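Long-range contact in putative 2,3,4,5-tetrahydropyridine-2-carboxylate N- succinyltransferase (Campylobacter jejuni, PDB 2RIJ), which probably catalyses the transfer of a succinyl group from succinyl-CoA to tetrahydrodipicolinate in the diaminopimelate route to lysine: residues A[325-338]-A[369-381]. Residues are numbered along the deposited sequence; the frame is centred on the assembly and turned at random. Where two conformers were deposited one is given.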
loop_
_atom_site.group_PDB
_atom_site.type_symbol
_atom_site.label_atom_id
_atom_site.label_comp_id
_atom_site.label_asym_id
_atom_site.label_seq_id
_atom_site.Cartn_x
_atom_site.Cartn_y
_atom_site.Cartn_z
ATOM N N THR A 325 12.864 -8.343 9.500
ATOM C CA THR A 325 12.283 -7.507 8.470
ATOM C C THR A 325 12.168 -8.248 7.154
ATOM O O THR A 325 13.112 -8.918 6.721
ATOM C CB THR A 325 13.132 -6.244 8.253
ATOM O OG1 THR A 325 13.491 -5.728 9.523
ATOM C CG2 THR A 325 12.409 -5.230 7.472
ATOM N N LYS A 326 11.016 -8.112 6.500
ATOM C CA LYS A 326 10.834 -8.666 5.163
ATOM C C LYS A 326 11.079 -7.612 4.102
ATOM O O LYS A 326 10.681 -6.459 4.255
ATOM C CB LYS A 326 9.441 -9.238 5.014
ATOM C CG LYS A 326 9.181 -10.443 5.916
ATOM C CD LYS A 326 7.697 -10.797 5.884
ATOM C CE LYS A 326 7.423 -11.998 6.708
ATOM N NZ LYS A 326 6.003 -12.365 6.506
ATOM N N PHE A 327 11.723 -8.036 3.024
ATOM C CA PHE A 327 12.077 -7.195 1.884
ATOM C C PHE A 327 11.614 -7.820 0.598
ATOM O O PHE A 327 11.727 -9.044 0.413
ATOM C CB PHE A 327 13.609 -7.008 1.776
ATOM C CG PHE A 327 14.198 -6.315 2.968
ATOM C CD1 PHE A 327 14.229 -4.914 3.045
ATOM C CD2 PHE A 327 14.636 -7.050 4.071
ATOM C CE1 PHE A 327 14.735 -4.290 4.167
ATOM C CE2 PHE A 327 15.117 -6.400 5.192
ATOM C CZ PHE A 327 15.154 -5.050 5.246
ATOM N N LEU A 328 11.158 -6.953 -0.308
ATOM C CA LEU A 328 10.771 -7.334 -1.656
ATOM C C LEU A 328 12.013 -7.211 -2.517
ATOM O O LEU A 328 12.615 -6.128 -2.579
ATOM C CB LEU A 328 9.669 -6.400 -2.180
ATOM C CG LEU A 328 9.115 -6.627 -3.589
ATOM C CD1 LEU A 328 8.299 -7.876 -3.623
ATOM C CD2 LEU A 328 8.273 -5.447 -4.084
ATOM N N LEU A 329 12.389 -8.312 -3.159
ATOM C CA LEU A 329 13.593 -8.359 -3.976
ATOM C C LEU A 329 13.376 -7.723 -5.339
ATOM O O LEU A 329 12.399 -8.028 -6.015
ATOM C CB LEU A 329 14.032 -9.810 -4.193
ATOM C CG LEU A 329 15.278 -9.974 -5.077
ATOM C CD1 LEU A 329 16.452 -9.565 -4.231
ATOM C CD2 LEU A 329 15.429 -11.401 -5.595
ATOM N N LYS A 330 14.310 -6.865 -5.754
ATOM C CA LYS A 330 14.356 -6.340 -7.107
ATOM C C LYS A 330 15.716 -6.621 -7.677
ATOM O O LYS A 330 16.664 -6.885 -6.943
ATOM C CB LYS A 330 14.010 -4.857 -7.118
ATOM C CG LYS A 330 12.592 -4.633 -6.546
ATOM C CD LYS A 330 11.912 -3.452 -7.100
ATOM C CE LYS A 330 10.494 -3.293 -6.495
ATOM N NZ LYS A 330 9.528 -4.394 -6.873
ATOM N N ASP A 331 15.833 -6.578 -8.998
ATOM C CA ASP A 331 17.140 -6.761 -9.663
ATOM C C ASP A 331 17.736 -8.138 -9.441
ATOM O O ASP A 331 18.955 -8.276 -9.347
ATOM C CB ASP A 331 18.146 -5.676 -9.193
ATOM C CG ASP A 331 17.628 -4.256 -9.382
ATOM O OD1 ASP A 331 17.157 -3.961 -10.486
ATOM O OD2 ASP A 331 17.666 -3.431 -8.424
ATOM N N ALA A 332 16.897 -9.170 -9.438
ATOM C CA ALA A 332 17.365 -10.535 -9.104
ATOM C C ALA A 332 18.474 -11.048 -10.006
ATOM O O ALA A 332 19.428 -11.668 -9.537
ATOM C CB ALA A 332 16.211 -11.500 -9.085
ATOM N N GLU A 333 18.389 -10.774 -11.304
ATOM C CA GLU A 333 19.398 -11.300 -12.236
ATOM C C GLU A 333 20.778 -10.711 -12.002
ATOM O O GLU A 333 21.776 -11.437 -12.033
ATOM C CB GLU A 333 18.960 -11.128 -13.706
ATOM C CG GLU A 333 17.652 -11.813 -14.017
ATOM N N GLU A 334 20.837 -9.411 -11.738
ATOM C CA GLU A 334 22.106 -8.749 -11.471
ATOM C C GLU A 334 22.655 -9.149 -10.100
ATOM O O GLU A 334 23.873 -9.330 -9.944
ATOM C CB GLU A 334 21.944 -7.217 -11.548
ATOM C CG GLU A 334 21.806 -6.653 -12.966
ATOM C CD GLU A 334 22.993 -7.023 -13.872
ATOM O OE1 GLU A 334 24.158 -6.623 -13.594
ATOM O OE2 GLU A 334 22.751 -7.729 -14.878
ATOM N N LEU A 335 21.769 -9.274 -9.111
ATOM C CA LEU A 335 22.195 -9.719 -7.785
ATOM C C LEU A 335 22.720 -11.170 -7.833
ATOM O O LEU A 335 23.710 -11.463 -7.205
ATOM C CB LEU A 335 21.094 -9.529 -6.722
ATOM C CG LEU A 335 20.897 -8.080 -6.200
ATOM C CD1 LEU A 335 19.602 -8.022 -5.346
ATOM C CD2 LEU A 335 22.131 -7.528 -5.420
ATOM N N ALA A 336 22.078 -12.042 -8.604
ATOM C CA ALA A 336 22.608 -13.411 -8.862
ATOM C C ALA A 336 24.049 -13.409 -9.340
ATOM O O ALA A 336 24.865 -14.217 -8.892
ATOM C CB ALA A 336 21.732 -14.118 -9.849
ATOM N N LYS A 337 24.393 -12.475 -10.217
ATOM C CA LYS A 337 25.757 -12.388 -10.710
ATOM C C LYS A 337 26.767 -12.068 -9.632
ATOM O O LYS A 337 27.874 -12.590 -9.652
ATOM C CB LYS A 337 25.866 -11.333 -11.800
ATOM C CG LYS A 337 25.145 -11.694 -13.079
ATOM C CD LYS A 337 25.448 -10.668 -14.169
ATOM C CE LYS A 337 24.414 -10.680 -15.289
ATOM N NZ LYS A 337 24.763 -9.674 -16.355
ATOM N N LEU A 338 26.406 -11.174 -8.714
ATOM C CA LEU A 338 27.290 -10.809 -7.621
ATOM C C LEU A 338 27.289 -11.907 -6.533
ATOM O O LEU A 338 28.143 -11.914 -5.664
ATOM C CB LEU A 338 26.830 -9.448 -7.024
ATOM C CG LEU A 338 26.899 -8.245 -7.952
ATOM C CD1 LEU A 338 26.274 -7.014 -7.345
ATOM C CD2 LEU A 338 28.386 -8.008 -8.303
ATOM N N GLY A 369 5.222 2.271 0.195
ATOM C CA GLY A 369 5.657 1.989 1.541
ATOM C C GLY A 369 6.400 0.660 1.744
ATOM O O GLY A 369 6.840 0.417 2.846
ATOM N N ALA A 370 6.601 -0.141 0.693
ATOM C CA ALA A 370 7.254 -1.478 0.778
ATOM C C ALA A 370 8.756 -1.355 1.083
ATOM O O ALA A 370 9.454 -0.489 0.533
ATOM C CB ALA A 370 7.095 -2.288 -0.507
HETATM N N MSE A 371 9.252 -2.260 1.918
HETATM C CA MSE A 371 10.690 -2.406 2.094
HETATM C C MSE A 371 11.254 -3.211 0.929
HETATM O O MSE A 371 10.754 -4.305 0.589
HETATM C CB MSE A 371 11.015 -3.069 3.429
HETATM C CG MSE A 371 10.571 -2.290 4.629
HETATM SE SE MSE A 371 11.514 -0.610 4.751
HETATM C CE MSE A 371 13.216 -1.156 5.351
ATOM N N ILE A 372 12.282 -2.654 0.307
ATOM C CA ILE A 372 12.915 -3.288 -0.869
ATOM C C ILE A 372 14.365 -3.673 -0.613
ATOM O O ILE A 372 15.093 -2.975 0.060
ATOM C CB ILE A 372 12.834 -2.359 -2.130
ATOM C CG1 ILE A 372 11.406 -2.354 -2.686
ATOM C CG2 ILE A 372 13.859 -2.774 -3.237
ATOM C CD1 ILE A 372 11.092 -1.135 -3.527
ATOM N N VAL A 373 14.778 -4.807 -1.166
ATOM C CA VAL A 373 16.183 -5.113 -1.326
ATOM C C VAL A 373 16.453 -5.160 -2.851
ATOM O O VAL A 373 15.769 -5.889 -3.590
ATOM C CB VAL A 373 16.660 -6.369 -0.592
ATOM C CG1 VAL A 373 15.897 -7.678 -1.051
ATOM C CG2 VAL A 373 18.182 -6.479 -0.746
ATOM N N ALA A 374 17.384 -4.334 -3.315
ATOM C CA ALA A 374 17.654 -4.132 -4.750
ATOM C C ALA A 374 19.164 -4.147 -5.021
ATOM O O ALA A 374 19.959 -4.363 -4.100
ATOM C CB ALA A 374 17.022 -2.830 -5.228
ATOM N N LEU A 375 19.569 -3.874 -6.264
ATOM C CA LEU A 375 20.968 -3.790 -6.606
ATOM C C LEU A 375 21.528 -2.409 -6.271
ATOM O O LEU A 375 20.958 -1.384 -6.621
ATOM C CB LEU A 375 21.193 -4.078 -8.110
ATOM C CG LEU A 375 22.593 -3.909 -8.686
ATOM C CD1 LEU A 375 23.520 -5.049 -8.258
ATOM C CD2 LEU A 375 22.516 -3.717 -10.234
ATOM N N ASN A 376 22.672 -2.398 -5.619
ATOM C CA ASN A 376 23.476 -1.201 -5.546
ATOM C C ASN A 376 24.079 -1.018 -6.952
ATOM O O ASN A 376 24.961 -1.766 -7.351
ATOM C CB ASN A 376 24.554 -1.346 -4.495
ATOM C CG ASN A 376 25.566 -0.201 -4.534
ATOM O OD1 ASN A 376 25.384 0.774 -5.291
ATOM N ND2 ASN A 376 26.645 -0.336 -3.776
ATOM N N LYS A 377 23.588 -0.036 -7.691
ATOM C CA LYS A 377 24.028 0.152 -9.077
ATOM C C LYS A 377 25.553 0.235 -9.185
ATOM O O LYS A 377 26.145 -0.412 -10.061
ATOM C CB LYS A 377 23.352 1.373 -9.702
ATOM C CG LYS A 377 21.801 1.411 -9.563
ATOM C CD LYS A 377 21.070 0.148 -10.061
ATOM C CE LYS A 377 19.544 0.146 -9.678
ATOM N NZ LYS A 377 19.101 -0.746 -8.488
ATOM N N LYS A 378 26.202 0.955 -8.271
ATOM C CA LYS A 378 27.693 0.986 -8.239
ATOM C C LYS A 378 28.404 -0.383 -8.045
ATOM O O LYS A 378 29.586 -0.504 -8.391
ATOM C CB LYS A 378 28.239 1.955 -7.167
ATOM C CG LYS A 378 27.493 3.283 -6.984
ATOM C CD LYS A 378 26.975 3.873 -8.274
ATOM N N ALA A 379 27.718 -1.394 -7.499
ATOM C CA ALA A 379 28.358 -2.691 -7.168
ATOM C C ALA A 379 28.627 -3.599 -8.397
ATOM O O ALA A 379 29.546 -4.447 -8.361
ATOM C CB ALA A 379 27.544 -3.447 -6.127
ATOM N N VAL A 380 27.817 -3.446 -9.451
ATOM C CA VAL A 380 28.069 -4.144 -10.721
ATOM C C VAL A 380 29.406 -3.669 -11.304
ATOM O O VAL A 380 30.258 -4.493 -11.656
ATOM C CB VAL A 380 26.950 -3.913 -11.760
ATOM C CG1 VAL A 380 27.349 -4.496 -13.125
ATOM C CG2 VAL A 380 25.665 -4.536 -11.276
ATOM N N LYS A 381 29.568 -2.341 -11.390
ATOM C CA LYS A 381 30.844 -1.718 -11.756
ATOM C C LYS A 381 31.781 -1.605 -10.543
ATOM O O LYS A 381 32.430 -2.582 -10.135
#
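V373 and F327 meet on one face of a short parallel strand pair, 326-329 beside 371-375, with CG1 of V373 3.7 Å from CB of F327. The same methyl reaches CD1 of L329; chi1 of 59° sets CG1 between the backbone N and carbonyl carbon of V373 and turns it to both neighbours. The side chains of F327 and selenomethionine M371 lie side by side, pointing the same way. The M371 chain, bent at chi2 and chi3, curls its CE to within 3.7 Å of CE1 of F327. Three backbone bonds tie the strands: L328 N to M371 O (2.8 Å, nearly straight at 172°), V373 N to L328 O, and K330 N to V373 O. On the opposite face I372 takes the aliphatic chain of K330 against its CD1 and CG2. Past the last of these bonds D331 replaces the backbone as acceptor: D331 OD2 receives L375 N at 2.9 Å, on the anti side of the carboxylate. K377 NZ comes to D331 OD2 from above the carboxylate plane in a 3.0 Å salt bridge. K377 NZ also bonds L375 O at 2.7 Å. L375 then lies against helix 332-338: L375 CD1 touches L338 CD1 (3.5 Å) and L335 CD2, and its CD2 rests on CB of E334. The same CD1 of L338 also meets CB of A379, in segment 377-380. The pair belongs to the cap at the C-terminal end of the left-handed beta-helix: 371-375 lies between 326-329 and antiparallel 360-364, and 348-350 flanks 326-329 on its other side. From strand 360-364, F362 meets the F327 ring edge-to-face and R363, predicted to bind succinyl-CoA, packs on I372; S366 and I367 of a second subunit press on the 325-326 and 370-371 ends.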